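Local coordinates for PlaB phospholipase (PDB 6ZTI), which is a Legionella pneumophila virulence phospholipase of the alpha/beta-hydrolase class, whose activity is controlled through NAD(H)-mediated tetramerization, at residues A137-L141 and N209-G213; K199-F204 and S265-I271; N338-I344 and T392-D398. One frame throughout, in Å; residues are numbered along the deposited sequence. Where two conformers were deposited one is given.

Interaction 1: A137-L141 and N209-G213; sequences ALAQL and NSYTG. With SND (thionicotinamide-adenine-dinucleotide), chain H.
A137 lays its methyl squarely on the phenol of Y211: CB stands 3.6 Å from the ring centroid and only 6° off the normal, a CH-pi contact over the middle of the face. The opposite face carries the thionicotinamide of the chain H dinucleotide, offset toward the rim, with N1N 3.3 Å from Y211 CZ. The ring is thus sandwiched between a protein methyl and the ligand. L138 runs past the tyrosine in the opposite direction and sets CD2 3.5 Å from Y211 CB. L141 divides its two methyls: CD1 lies near the plane of the phenol at its edge and 3.5 Å from N209 OD1, while CD2 turns to the ligand, 3.8 Å from N7N.

That same N7N donates an almost straight bond to N209 OD1 (3.1 Å, 177°). With CG beside its own backbone N (chi1 -67°), N209 reaches over to the thioamide.

Further out, R145 also donates to N209 OD1 and D206 accepts from ND2, which fixes the rotation of the amide. The backbone of N209 is held too, since T212 OG1 (2.7 Å) and T212 N meet its carbonyl O from opposite faces. Y211 OH bonds D380 and Q382, and Q382 also reaches A137 O, tying the two loops together at the far end of the ring.

Both loops follow parallel strands of the alpha/beta-hydrolase sheet, and L360, R381 and Y393 of the second subunit hydrogen-bond the same dinucleotide. N209 therefore offers a held acceptor, probably polarised by R145, suited to the ligand's amide-type N-H at a site shared between subunits.

Interaction 2: K199-F204 and S265-I271; sequences KIDRQF and SHSGKNI. With SND (thionicotinamide-adenine-dinucleotide), chain I.
K199 and S265 bring two loops of the alpha/beta-hydrolase domain together just beyond the adjacent parallel strands 191-197 and 257-261. An Asx turn at D201 shapes the first loop: OD1 takes the backbone N of Q203 on its anti side, and F204 N bonds D201 O.

The tight part lies nearest the strands. K199 O packs on S265, 3.1 Å from both CA and CB, and this buried carbonyl has no hydrogen-bond partner in the model. Beside it, I271 CD1 meets K199 CG at 3.9 Å, the two side chains crossing at about a right angle. CG1 of I271 sits between backbone N and carbonyl carbon (chi1 57°), which swings the delta methyl across to K199 and D201. A water fills the join between the loops: it donates to S267 O (2.9 Å), accepts from I271 N (2.8 Å), and also donates to D201 OD2, though at a distance modelled suspiciously short.

Toward solvent the contact slackens. N270 ND2 donates to the syn lone pair of D201 OD2 at 3.3 Å and 165°, with a weak bond to Q203 OE1. N270 and Q203 are each modelled in two conformers, so these links are less certain. F204 merely turns its edge to G268, with CE2 4.4 Å from CA.

On the ligand side R202 forms a salt bridge with E324 and a cation-pi contact with Y335, and belongs to the dinucleotide pocket. Its carbonyl adds a hydrogen bond: N7N of the chain I dinucleotide donates to R202 O at 3.1 Å.

Interaction 3: N338-I344 and T392-D398; sequences NRYSMII and TYFLDYD. With SND (thionicotinamide-adenine-dinucleotide), chain J.
S341 and I343 pair with L395 and Y393 through four backbone hydrogen bonds, the tightest L395 N to S341 O at 2.8 Å. M342-F394 between them, and Y340-D396 and I344-T392 on either side, are non-hydrogen-bonded pairs of an antiparallel sheet. Strand 340-349 has 452-463 on its other flank.

Apolar contacts cover both faces. On one, Y340 CB touches F394 CZ at 3.5 Å, the two rings being slid too far apart to overlap much, and M342 SD makes an oblique Met-aromatic contact with F394. On the other, the delta methyls I343 CD1 and L395 CD1 meet at 3.8 Å.

Polar groups close the end where helix 397-404 begins. R339 forms a side-on salt bridge with D398, NE and NH2 both 3.1 Å from OD1 with guanidinium and carboxylate nearly coplanar (8°), while D398 OD2 takes R339 N. D396, its CG anti to the backbone N (chi1 -173°), is the helix N-cap, OD1 accepting from I399 N and OD2 from N338 ND2 (2.8 Å).

At the other end Y393 OH, also weakly bonded to R381, donates to N3A of the chain J dinucleotide (2.8 Å) and bonds N6A of another. The pairing places Y393 where its hydroxyl meets two adenines, consistent with a shared binding site.

Interactions 1 and 2 touch directly: their centres are 15 Å apart, and I200 CG2 packs 3.7 Å from T212 O, so the region of the Asx turn packs on a later part of the same loop, which carries N209 and Y211. Interaction 3 stands off, its nearest atoms about 7 Å from interaction 1 and about 10 Å from interaction 2. D380 bridges the first gap, bonding Y211 OH while F394 packs against it. Across the assembly the dinucleotides connect these regions: Y393 OH of the second subunit, from its copy of interaction 3, bonds both the chain H ligand of interaction 1 and the chain I ligand of interaction 2, consistent with the role of NAD(H) in tetramerization.

Interaction 1: A137-L141 and N209-G213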
loop_
_atom_site.group_PDB
_atom_site.type_symbol
_atom_site.label_atom_id
_atom_site.label_comp_id
_atom_site.label_asym_id
_atom_site.label_seq_id
_atom_site.Cartn_x
_atom_site.Cartn_y
_atom_site.Cartn_z
ATOM N N ALA B 137 -1.165 15.876 17.541
ATOM C CA ALA B 137 -2.100 15.516 16.482
ATOM C C ALA B 137 -1.548 15.845 15.107
ATOM O O ALA B 137 -1.948 15.219 14.118
ATOM C CB ALA B 137 -3.429 16.237 16.706
ATOM N N LEU B 138 -0.620 16.801 15.028
ATOM C CA LEU B 138 -0.077 17.232 13.752
ATOM C C LEU B 138 0.868 16.204 13.137
ATOM O O LEU B 138 1.085 16.235 11.918
ATOM C CB LEU B 138 0.667 18.554 13.924
ATOM C CG LEU B 138 -0.130 19.832 14.171
ATOM C CD1 LEU B 138 0.819 20.984 14.409
ATOM C CD2 LEU B 138 -1.001 20.122 12.977
ATOM N N ALA B 139 1.436 15.302 13.944
ATOM C CA ALA B 139 2.475 14.403 13.443
ATOM C C ALA B 139 1.951 13.514 12.330
ATOM O O ALA B 139 2.668 13.226 11.364
ATOM C CB ALA B 139 3.030 13.547 14.588
ATOM N N GLN B 140 0.700 13.074 12.439
ATOM C CA GLN B 140 0.143 12.206 11.415
ATOM C C GLN B 140 0.089 12.903 10.060
ATOM O O GLN B 140 0.292 12.257 9.026
ATOM C CB GLN B 140 -1.244 11.722 11.841
ATOM C CG GLN B 140 -1.841 10.729 10.873
ATOM C CD GLN B 140 -3.048 10.002 11.436
ATOM O OE1 GLN B 140 -4.187 10.342 11.130
ATOM N NE2 GLN B 140 -2.799 8.984 12.254
ATOM N N LEU B 141 -0.148 14.217 10.036
ATOM C CA LEU B 141 -0.107 14.966 8.786
ATOM C C LEU B 141 1.206 14.782 8.025
ATOM O O LEU B 141 1.302 15.186 6.864
ATOM C CB LEU B 141 -0.337 16.449 9.044
ATOM C CG LEU B 141 -1.611 16.785 9.816
ATOM C CD1 LEU B 141 -1.799 18.289 9.854
ATOM C CD2 LEU B 141 -2.849 16.111 9.212
ATOM N N ASN B 209 -5.467 23.009 7.642
ATOM C CA ASN B 209 -5.133 22.111 8.747
ATOM C C ASN B 209 -5.509 22.762 10.075
ATOM O O ASN B 209 -4.663 23.346 10.761
ATOM C CB ASN B 209 -3.669 21.731 8.703
ATOM C CG ASN B 209 -3.350 20.875 7.491
ATOM O OD1 ASN B 209 -3.775 19.730 7.415
ATOM N ND2 ASN B 209 -2.661 21.443 6.517
ATOM N N SER B 210 -6.755 22.525 10.488
ATOM C CA SER B 210 -7.355 23.220 11.616
ATOM C C SER B 210 -6.781 22.787 12.962
ATOM O O SER B 210 -7.017 23.482 13.958
ATOM C CB SER B 210 -8.874 23.020 11.581
ATOM O OG SER B 210 -9.216 21.651 11.740
ATOM N N TYR B 211 -6.033 21.679 13.029
ATOM C CA TYR B 211 -5.284 21.383 14.246
ATOM C C TYR B 211 -4.430 22.575 14.683
ATOM O O TYR B 211 -4.185 22.766 15.881
ATOM C CB TYR B 211 -4.382 20.166 14.039
ATOM C CG TYR B 211 -5.045 18.805 14.128
ATOM C CD1 TYR B 211 -6.063 18.543 15.032
ATOM C CD2 TYR B 211 -4.623 17.771 13.301
ATOM C CE1 TYR B 211 -6.644 17.279 15.102
ATOM C CE2 TYR B 211 -5.195 16.526 13.354
ATOM C CZ TYR B 211 -6.193 16.275 14.247
ATOM O OH TYR B 211 -6.725 15.012 14.276
ATOM N N THR B 212 -3.993 23.403 13.736
ATOM C CA THR B 212 -3.156 24.542 14.098
ATOM C C THR B 212 -3.911 25.614 14.877
ATOM O O THR B 212 -3.283 26.587 15.312
ATOM C CB THR B 212 -2.539 25.144 12.851
ATOM O OG1 THR B 212 -3.567 25.568 11.950
ATOM C CG2 THR B 212 -1.660 24.116 12.157
ATOM N N GLY B 213 -5.230 25.475 15.042
ATOM C CA GLY B 213 -6.005 26.358 15.904
ATOM C C GLY B 213 -6.903 25.629 16.894
ATOM O O GLY B 213 -7.843 26.219 17.433
HETATM P PA SND H . -9.104 14.676 5.985
HETATM O O1A SND H . -10.086 13.552 5.988
HETATM O O2A SND H . -9.554 16.016 6.497
HETATM O O5B SND H . -8.479 14.968 4.528
HETATM C C5B SND H . -8.180 13.842 3.692
HETATM C C4B SND H . -7.187 14.301 2.656
HETATM O O4B SND H . -7.729 15.424 1.918
HETATM C C3B SND H . -5.845 14.769 3.217
HETATM O O3B SND H . -4.794 14.315 2.375
HETATM C C2B SND H . -5.976 16.290 3.182
HETATM O O2B SND H . -4.718 16.938 3.095
HETATM C C1B SND H . -6.780 16.469 1.899
HETATM N N9A SND H . -7.494 17.736 1.819
HETATM C C8A SND H . -8.630 18.088 2.502
HETATM N N7A SND H . -8.996 19.334 2.327
HETATM C C5A SND H . -8.029 19.842 1.469
HETATM C C6A SND H . -7.811 21.128 0.947
HETATM N N6A SND H . -8.630 22.163 1.160
HETATM N N1A SND H . -6.722 21.312 0.169
HETATM C C2A SND H . -5.930 20.268 -0.085
HETATM N N3A SND H . -6.045 19.006 0.340
HETATM C C4A SND H . -7.111 18.863 1.133
HETATM O O3 SND H . -7.839 14.246 6.844
HETATM P PN SND H . -6.420 14.907 7.172
HETATM O O1N SND H . -6.530 16.359 6.887
HETATM O O2N SND H . -5.381 14.107 6.497
HETATM O O5D SND H . -6.350 14.653 8.756
HETATM C C5D SND H . -5.762 13.439 9.273
HETATM C C4D SND H . -6.540 12.946 10.474
HETATM O O4D SND H . -6.673 14.005 11.454
HETATM C C3D SND H . -7.969 12.475 10.209
HETATM O O3D SND H . -8.291 11.460 11.158
HETATM C C2D SND H . -8.772 13.759 10.427
HETATM O O2D SND H . -10.147 13.540 10.729
HETATM C C1D SND H . -8.032 14.321 11.636
HETATM N N1N SND H . -8.171 15.849 11.662
HETATM C C2N SND H . -7.308 16.531 10.892
HETATM C C3N SND H . -7.291 17.910 10.930
HETATM C C7N SND H . -6.243 18.666 10.194
HETATM S S7N SND H . -5.470 19.958 10.900
HETATM N N7N SND H . -5.936 18.241 8.986
HETATM C C4N SND H . -8.192 18.566 11.759
HETATM C C5N SND H . -9.089 17.839 12.521
HETATM C C6N SND H . -9.064 16.465 12.460
#

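Interaction 2: K199-F204 and S265-I271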
loop_
_atom_site.group_PDB
_atom_site.type_symbol
_atom_site.label_atom_id
_atom_site.label_comp_id
_atom_site.label_asym_id
_atom_site.label_seq_id
_atom_site.Cartn_x
_atom_site.Cartn_y
_atom_site.Cartn_z
ATOM N N LYS B 199 -2.927 29.277 24.233
ATOM C CA LYS B 199 -3.255 30.387 23.351
ATOM C C LYS B 199 -2.843 30.034 21.923
ATOM O O LYS B 199 -1.733 29.543 21.703
ATOM C CB LYS B 199 -2.517 31.652 23.805
ATOM C CG LYS B 199 -3.163 32.954 23.400
ATOM C CD LYS B 199 -4.398 33.228 24.249
ATOM C CE LYS B 199 -4.929 34.631 24.005
ATOM N NZ LYS B 199 -6.336 34.777 24.477
ATOM N N ILE B 200 -3.728 30.270 20.957
ATOM C CA ILE B 200 -3.370 30.129 19.548
ATOM C C ILE B 200 -2.771 31.444 19.092
ATOM O O ILE B 200 -3.331 32.515 19.360
ATOM C CB ILE B 200 -4.585 29.765 18.679
ATOM C CG1 ILE B 200 -5.247 28.473 19.157
ATOM C CG2 ILE B 200 -4.160 29.657 17.208
ATOM C CD1 ILE B 200 -4.314 27.274 19.244
ATOM N N ASP B 201 -1.627 31.382 18.420
ATOM C CA ASP B 201 -1.147 32.567 17.718
ATOM C C ASP B 201 -1.888 32.580 16.386
ATOM O O ASP B 201 -1.541 31.852 15.450
ATOM C CB ASP B 201 0.365 32.578 17.538
ATOM C CG ASP B 201 0.862 33.916 16.970
ATOM O OD1 ASP B 201 0.049 34.623 16.344
ATOM O OD2 ASP B 201 2.043 34.279 17.151
ATOM N N ARG B 202 -2.928 33.408 16.308
ATOM C CA ARG B 202 -3.883 33.320 15.209
ATOM C C ARG B 202 -3.309 33.822 13.895
ATOM O O ARG B 202 -3.932 33.604 12.849
ATOM C CB ARG B 202 -5.159 34.077 15.592
ATOM C CG ARG B 202 -5.804 33.476 16.845
ATOM C CD ARG B 202 -7.303 33.667 16.911
ATOM N NE ARG B 202 -7.839 32.959 18.058
ATOM C CZ ARG B 202 -8.172 31.674 18.051
ATOM N NH1 ARG B 202 -8.041 30.943 16.948
ATOM N NH2 ARG B 202 -8.636 31.117 19.155
ATOM N N GLN B 203 -2.143 34.474 13.928
ATOM C CA GLN B 203 -1.437 34.819 12.700
ATOM C C GLN B 203 -0.903 33.594 11.978
ATOM O O GLN B 203 -0.571 33.684 10.794
ATOM C CB GLN B 203 -0.260 35.753 12.995
ATOM C CG GLN B 203 -0.637 37.089 13.573
ATOM C CD GLN B 203 0.530 38.066 13.563
ATOM O OE1 GLN B 203 1.660 37.701 13.225
ATOM N NE2 GLN B 203 0.259 39.315 13.924
ATOM N N PHE B 204 -0.797 32.461 12.663
ATOM C CA PHE B 204 -0.168 31.271 12.110
ATOM C C PHE B 204 -1.158 30.116 12.029
ATOM O O PHE B 204 -0.806 28.953 12.221
ATOM C CB PHE B 204 1.055 30.873 12.935
ATOM C CG PHE B 204 2.111 31.947 13.024
ATOM C CD1 PHE B 204 2.195 32.951 12.067
ATOM C CD2 PHE B 204 3.022 31.950 14.069
ATOM C CE1 PHE B 204 3.168 33.943 12.154
ATOM C CE2 PHE B 204 3.998 32.936 14.159
ATOM C CZ PHE B 204 4.068 33.933 13.199
ATOM N N SER B 265 1.533 30.695 23.344
ATOM C CA SER B 265 1.355 29.705 22.293
ATOM C C SER B 265 2.591 28.817 22.236
ATOM O O SER B 265 3.496 28.922 23.063
ATOM C CB SER B 265 1.113 30.378 20.945
ATOM O OG SER B 265 2.269 31.098 20.527
ATOM N N HIS B 266 2.657 27.945 21.232
ATOM C CA HIS B 266 3.791 27.030 21.157
ATOM C C HIS B 266 5.071 27.740 20.729
ATOM O O HIS B 266 6.139 27.502 21.306
ATOM C CB HIS B 266 3.487 25.888 20.192
ATOM C CG HIS B 266 4.392 24.702 20.353
ATOM N ND1 HIS B 266 4.343 23.872 21.455
ATOM C CD2 HIS B 266 5.359 24.201 19.547
ATOM C CE1 HIS B 266 5.242 22.913 21.321
ATOM N NE2 HIS B 266 5.865 23.084 20.169
ATOM N N SER B 267 4.980 28.611 19.724
ATOM C CA SER B 267 6.129 29.119 19.004
ATOM C C SER B 267 5.907 30.578 18.650
ATOM O O SER B 267 4.831 31.143 18.873
ATOM C CB SER B 267 6.367 28.295 17.731
ATOM O OG SER B 267 6.630 26.951 18.057
ATOM N N GLY B 268 6.944 31.185 18.095
ATOM C CA GLY B 268 6.839 32.517 17.537
ATOM C C GLY B 268 7.302 33.590 18.500
ATOM O O GLY B 268 7.192 33.462 19.727
ATOM N N LYS B 269 7.827 34.683 17.937
ATOM C CA LYS B 269 8.318 35.775 18.774
ATOM C C LYS B 269 7.182 36.560 19.435
ATOM O O LYS B 269 7.408 37.194 20.469
ATOM C CB LYS B 269 9.214 36.711 17.949
ATOM C CG LYS B 269 10.551 36.074 17.558
ATOM C CD LYS B 269 11.602 37.102 17.196
ATOM C CE LYS B 269 11.499 37.539 15.746
ATOM N NZ LYS B 269 12.622 38.459 15.378
ATOM N N ASN B 270 5.961 36.496 18.895
ATOM C CA ASN B 270 4.841 37.218 19.498
ATOM C C ASN B 270 4.518 36.667 20.883
ATOM O O ASN B 270 4.600 37.383 21.890
ATOM C CB ASN B 270 3.594 37.131 18.607
ATOM C CG ASN B 270 3.772 37.803 17.258
ATOM O OD1 ASN B 270 4.343 38.890 17.157
ATOM N ND2 ASN B 270 3.263 37.157 16.205
ATOM N N ILE B 271 4.131 35.393 20.956
ATOM C CA ILE B 271 3.678 34.831 22.227
ATOM C C ILE B 271 4.122 33.385 22.417
ATOM O O ILE B 271 3.521 32.640 23.197
ATOM C CB ILE B 271 2.147 34.937 22.336
ATOM C CG1 ILE B 271 1.479 34.240 21.151
ATOM C CG2 ILE B 271 1.709 36.387 22.382
ATOM C CD1 ILE B 271 0.050 33.834 21.438
HETATM P PA SND I . -12.479 25.933 10.735
HETATM O O1A SND I . -11.299 26.858 10.630
HETATM O O2A SND I . -12.530 25.076 11.981
HETATM O O5B SND I . -12.553 24.963 9.436
HETATM C C5B SND I . -13.433 23.825 9.337
HETATM C C4B SND I . -12.821 22.956 8.264
HETATM O O4B SND I . -12.653 23.745 7.061
HETATM C C3B SND I . -11.432 22.414 8.582
HETATM O O3B SND I . -11.185 21.183 7.919
HETATM C C2B SND I . -10.521 23.508 8.035
HETATM O O2B SND I . -9.223 23.016 7.730
HETATM C C1B SND I . -11.280 23.895 6.763
HETATM N N9A SND I . -11.057 25.263 6.299
HETATM C C8A SND I . -10.932 26.392 7.067
HETATM N N7A SND I . -10.716 27.485 6.378
HETATM C C5A SND I . -10.699 27.048 5.062
HETATM C C6A SND I . -10.494 27.716 3.841
HETATM N N6A SND I . -10.248 29.024 3.743
HETATM N N1A SND I . -10.537 26.981 2.707
HETATM C C2A SND I . -10.761 25.669 2.800
HETATM N N3A SND I . -10.950 24.927 3.895
HETATM C C4A SND I . -10.911 25.681 4.999
HETATM O O3 SND I . -13.869 26.681 10.556
HETATM P PN SND I . -14.528 28.086 10.936
HETATM O O1N SND I . -14.096 28.454 12.300
HETATM O O2N SND I . -15.974 28.018 10.634
HETATM O O5D SND I . -13.779 29.006 9.873
HETATM C C5D SND I . -14.290 30.274 9.438
HETATM C C4D SND I . -13.105 31.081 8.975
HETATM O O4D SND I . -12.269 31.415 10.108
HETATM C C3D SND I . -12.196 30.376 7.965
HETATM O O3D SND I . -11.864 31.305 6.944
HETATM C C2D SND I . -11.003 29.943 8.820
HETATM O O2D SND I . -9.775 29.836 8.110
HETATM C C1D SND I . -10.941 31.091 9.811
HETATM N N1N SND I . -10.284 30.632 11.069
HETATM C C2N SND I . -9.193 31.317 11.451
HETATM C C3N SND I . -8.569 31.012 12.642
HETATM C C7N SND I . -7.337 31.727 13.066
HETATM S S7N SND I . -6.654 31.428 14.553
HETATM N N7N SND I . -6.821 32.583 12.209
HETATM C C4N SND I . -9.095 29.995 13.425
HETATM C C5N SND I . -10.207 29.293 12.998
HETATM C C6N SND I . -10.791 29.624 11.804
HETATM O O HOH W 1 4.006 33.866 18.631
#

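Interaction 3: N338-I344 and T392-D398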
loop_
_atom_site.group_PDB
_atom_site.type_symbol
_atom_site.label_atom_id
_atom_site.label_comp_id
_atom_site.label_asym_id
_atom_site.label_seq_id
_atom_site.Cartn_x
_atom_site.Cartn_y
_atom_site.Cartn_z
ATOM N N ASN B 338 -12.652 25.432 26.515
ATOM C CA ASN B 338 -12.989 24.826 27.797
ATOM C C ASN B 338 -11.763 24.086 28.315
ATOM O O ASN B 338 -10.638 24.533 28.092
ATOM C CB ASN B 338 -14.203 23.905 27.656
ATOM C CG ASN B 338 -15.489 24.679 27.393
ATOM O OD1 ASN B 338 -15.742 25.704 28.019
ATOM N ND2 ASN B 338 -16.283 24.210 26.444
ATOM N N ARG B 339 -11.965 22.974 29.018
ATOM C CA ARG B 339 -10.900 22.069 29.419
ATOM C C ARG B 339 -11.202 20.710 28.814
ATOM O O ARG B 339 -12.370 20.339 28.663
ATOM C CB ARG B 339 -10.783 22.005 30.940
ATOM C CG ARG B 339 -10.817 23.373 31.577
ATOM C CD ARG B 339 -10.809 23.314 33.066
ATOM N NE ARG B 339 -11.946 22.576 33.593
ATOM C CZ ARG B 339 -12.050 22.191 34.856
ATOM N NH1 ARG B 339 -11.092 22.493 35.724
ATOM N NH2 ARG B 339 -13.115 21.507 35.248
ATOM N N TYR B 340 -10.149 19.984 28.424
ATOM C CA TYR B 340 -10.298 18.803 27.584
ATOM C C TYR B 340 -9.563 17.594 28.158
ATOM O O TYR B 340 -8.599 17.731 28.914
ATOM C CB TYR B 340 -9.807 19.124 26.143
ATOM C CG TYR B 340 -10.497 20.359 25.575
ATOM C CD1 TYR B 340 -10.035 21.621 25.865
ATOM C CD2 TYR B 340 -11.639 20.254 24.784
ATOM C CE1 TYR B 340 -10.667 22.747 25.379
ATOM C CE2 TYR B 340 -12.279 21.370 24.304
ATOM C CZ TYR B 340 -11.781 22.616 24.603
ATOM O OH TYR B 340 -12.384 23.750 24.141
ATOM N N SER B 341 -10.056 16.400 27.804
ATOM C CA SER B 341 -9.469 15.123 28.188
ATOM C C SER B 341 -9.113 14.346 26.927
ATOM O O SER B 341 -9.830 14.410 25.925
ATOM C CB SER B 341 -10.423 14.300 29.048
ATOM O OG SER B 341 -10.880 15.040 30.170
ATOM N N MET B 342 -7.998 13.620 26.972
ATOM C CA MET B 342 -7.559 12.797 25.859
ATOM C C MET B 342 -7.523 11.347 26.313
ATOM O O MET B 342 -7.046 11.038 27.411
ATOM C CB MET B 342 -6.193 13.250 25.351
ATOM C CG MET B 342 -5.828 12.663 24.026
ATOM S SD MET B 342 -4.510 13.548 23.207
ATOM C CE MET B 342 -3.113 12.567 23.716
ATOM N N ILE B 343 -8.078 10.475 25.494
ATOM C CA ILE B 343 -8.093 9.050 25.750
ATOM C C ILE B 343 -7.286 8.393 24.647
ATOM O O ILE B 343 -7.524 8.650 23.462
ATOM C CB ILE B 343 -9.522 8.486 25.783
ATOM C CG1 ILE B 343 -10.424 9.336 26.674
ATOM C CG2 ILE B 343 -9.481 7.017 26.257
ATOM C CD1 ILE B 343 -11.839 8.783 26.787
ATOM N N ILE B 344 -6.319 7.572 25.028
ATOM C CA ILE B 344 -5.579 6.745 24.080
ATOM C C ILE B 344 -6.017 5.308 24.337
ATOM O O ILE B 344 -5.741 4.756 25.408
ATOM C CB ILE B 344 -4.057 6.901 24.231
ATOM C CG1 ILE B 344 -3.645 8.361 24.061
ATOM C CG2 ILE B 344 -3.307 6.040 23.166
ATOM C CD1 ILE B 344 -2.216 8.655 24.519
ATOM N N THR B 392 -7.129 7.480 19.365
ATOM C CA THR B 392 -7.088 8.586 20.314
ATOM C C THR B 392 -8.329 9.454 20.144
ATOM O O THR B 392 -8.583 9.977 19.054
ATOM C CB THR B 392 -5.802 9.405 20.132
ATOM O OG1 THR B 392 -4.656 8.579 20.412
ATOM C CG2 THR B 392 -5.783 10.569 21.066
ATOM N N TYR B 393 -9.089 9.615 21.219
ATOM C CA TYR B 393 -10.214 10.541 21.263
ATOM C C TYR B 393 -9.837 11.749 22.100
ATOM O O TYR B 393 -9.160 11.623 23.120
ATOM C CB TYR B 393 -11.466 9.893 21.876
ATOM C CG TYR B 393 -12.474 9.364 20.864
ATOM C CD1 TYR B 393 -12.154 8.325 20.020
ATOM C CD2 TYR B 393 -13.745 9.899 20.785
ATOM C CE1 TYR B 393 -13.061 7.841 19.104
ATOM C CE2 TYR B 393 -14.672 9.417 19.867
ATOM C CZ TYR B 393 -14.329 8.384 19.040
ATOM O OH TYR B 393 -15.245 7.902 18.127
ATOM N N PHE B 394 -10.320 12.907 21.679
ATOM C CA PHE B 394 -10.131 14.174 22.361
ATOM C C PHE B 394 -11.512 14.729 22.663
ATOM O O PHE B 394 -12.320 14.928 21.741
ATOM C CB PHE B 394 -9.315 15.112 21.467
ATOM C CG PHE B 394 -8.779 16.328 22.162
ATOM C CD1 PHE B 394 -8.161 16.225 23.406
ATOM C CD2 PHE B 394 -8.848 17.567 21.547
ATOM C CE1 PHE B 394 -7.669 17.343 24.022
ATOM C CE2 PHE B 394 -8.351 18.682 22.160
ATOM C CZ PHE B 394 -7.768 18.573 23.403
ATOM N N LEU B 395 -11.780 14.976 23.943
ATOM C CA LEU B 395 -13.114 15.271 24.428
ATOM C C LEU B 395 -13.119 16.560 25.228
ATOM O O LEU B 395 -12.130 16.918 25.880
ATOM C CB LEU B 395 -13.656 14.148 25.335
ATOM C CG LEU B 395 -13.555 12.726 24.796
ATOM C CD1 LEU B 395 -14.019 11.764 25.896
ATOM C CD2 LEU B 395 -14.355 12.543 23.532
ATOM N N ASP B 396 -14.269 17.225 25.203
ATOM C CA ASP B 396 -14.503 18.411 26.016
ATOM C C ASP B 396 -14.949 17.943 27.393
ATOM O O ASP B 396 -16.065 17.443 27.562
ATOM C CB ASP B 396 -15.543 19.313 25.357
ATOM C CG ASP B 396 -15.710 20.643 26.065
ATOM O OD1 ASP B 396 -15.697 20.668 27.314
ATOM O OD2 ASP B 396 -15.862 21.673 25.369
ATOM N N TYR B 397 -14.079 18.098 28.381
ATOM C CA TYR B 397 -14.397 17.583 29.701
ATOM C C TYR B 397 -15.538 18.359 30.344
ATOM O O TYR B 397 -16.378 17.781 31.039
ATOM C CB TYR B 397 -13.173 17.634 30.601
ATOM C CG TYR B 397 -13.506 17.197 32.008
ATOM C CD1 TYR B 397 -13.963 18.110 32.946
ATOM C CD2 TYR B 397 -13.405 15.860 32.385
ATOM C CE1 TYR B 397 -14.284 17.715 34.228
ATOM C CE2 TYR B 397 -13.726 15.454 33.666
ATOM C CZ TYR B 397 -14.172 16.389 34.581
ATOM O OH TYR B 397 -14.491 16.013 35.867
ATOM N N ASP B 398 -15.563 19.670 30.171
ATOM C CA ASP B 398 -16.588 20.450 30.852
ATOM C C ASP B 398 -17.968 20.174 30.276
ATOM O O ASP B 398 -18.956 20.212 31.007
ATOM C CB ASP B 398 -16.241 21.937 30.776
ATOM C CG ASP B 398 -14.995 22.276 31.575
ATOM O OD1 ASP B 398 -14.881 21.824 32.736
ATOM O OD2 ASP B 398 -14.118 22.974 31.034
HETATM P PA SND J . -21.787 13.531 16.810
HETATM O O1A SND J . -22.832 12.449 16.862
HETATM O O2A SND J . -21.834 14.456 15.648
HETATM O O5B SND J . -20.329 12.835 16.874
HETATM C C5B SND J . -19.078 13.544 16.892
HETATM C C4B SND J . -18.013 12.506 16.627
HETATM O O4B SND J . -18.010 11.512 17.680
HETATM C C3B SND J . -18.211 11.714 15.344
HETATM O O3B SND J . -16.949 11.251 14.913
HETATM C C2B SND J . -19.082 10.552 15.807
HETATM O O2B SND J . -18.979 9.450 14.914
HETATM C C1B SND J . -18.441 10.262 17.167
HETATM N N9A SND J . -19.333 9.647 18.143
HETATM C C8A SND J . -20.654 9.935 18.370
HETATM N N7A SND J . -21.204 9.211 19.316
HETATM C C5A SND J . -20.171 8.386 19.741
HETATM C C6A SND J . -20.099 7.386 20.727
HETATM N N6A SND J . -21.135 7.009 21.476
HETATM N N1A SND J . -18.907 6.772 20.917
HETATM C C2A SND J . -17.868 7.138 20.160
HETATM N N3A SND J . -17.822 8.051 19.186
HETATM C C4A SND J . -19.012 8.647 19.027
HETATM O O3 SND J . -21.786 14.441 18.113
HETATM P PN SND J . -22.908 14.947 19.129
HETATM O O1N SND J . -24.139 15.277 18.373
HETATM O O2N SND J . -22.287 15.967 19.994
HETATM O O5D SND J . -23.180 13.595 19.934
HETATM C C5D SND J . -23.871 13.607 21.202
HETATM C C4D SND J . -24.611 12.302 21.365
HETATM O O4D SND J . -25.775 12.278 20.509
HETATM C C3D SND J . -23.819 11.046 21.016
HETATM O O3D SND J . -24.219 10.021 21.907
HETATM C C2D SND J . -24.298 10.715 19.605
HETATM O O2D SND J . -24.164 9.326 19.319
HETATM C C1D SND J . -25.759 11.115 19.719
HETATM N N1N SND J . -26.359 11.455 18.362
HETATM C C2N SND J . -27.427 10.759 17.940
HETATM C C3N SND J . -28.049 11.101 16.754
HETATM C C7N SND J . -29.232 10.349 16.258
HETATM S S7N SND J . -30.040 10.836 14.886
HETATM N N7N SND J . -29.601 9.290 16.948
HETATM C C4N SND J . -27.536 12.166 16.020
HETATM C C5N SND J . -26.426 12.850 16.473
HETATM C C6N SND J . -25.845 12.480 17.657
#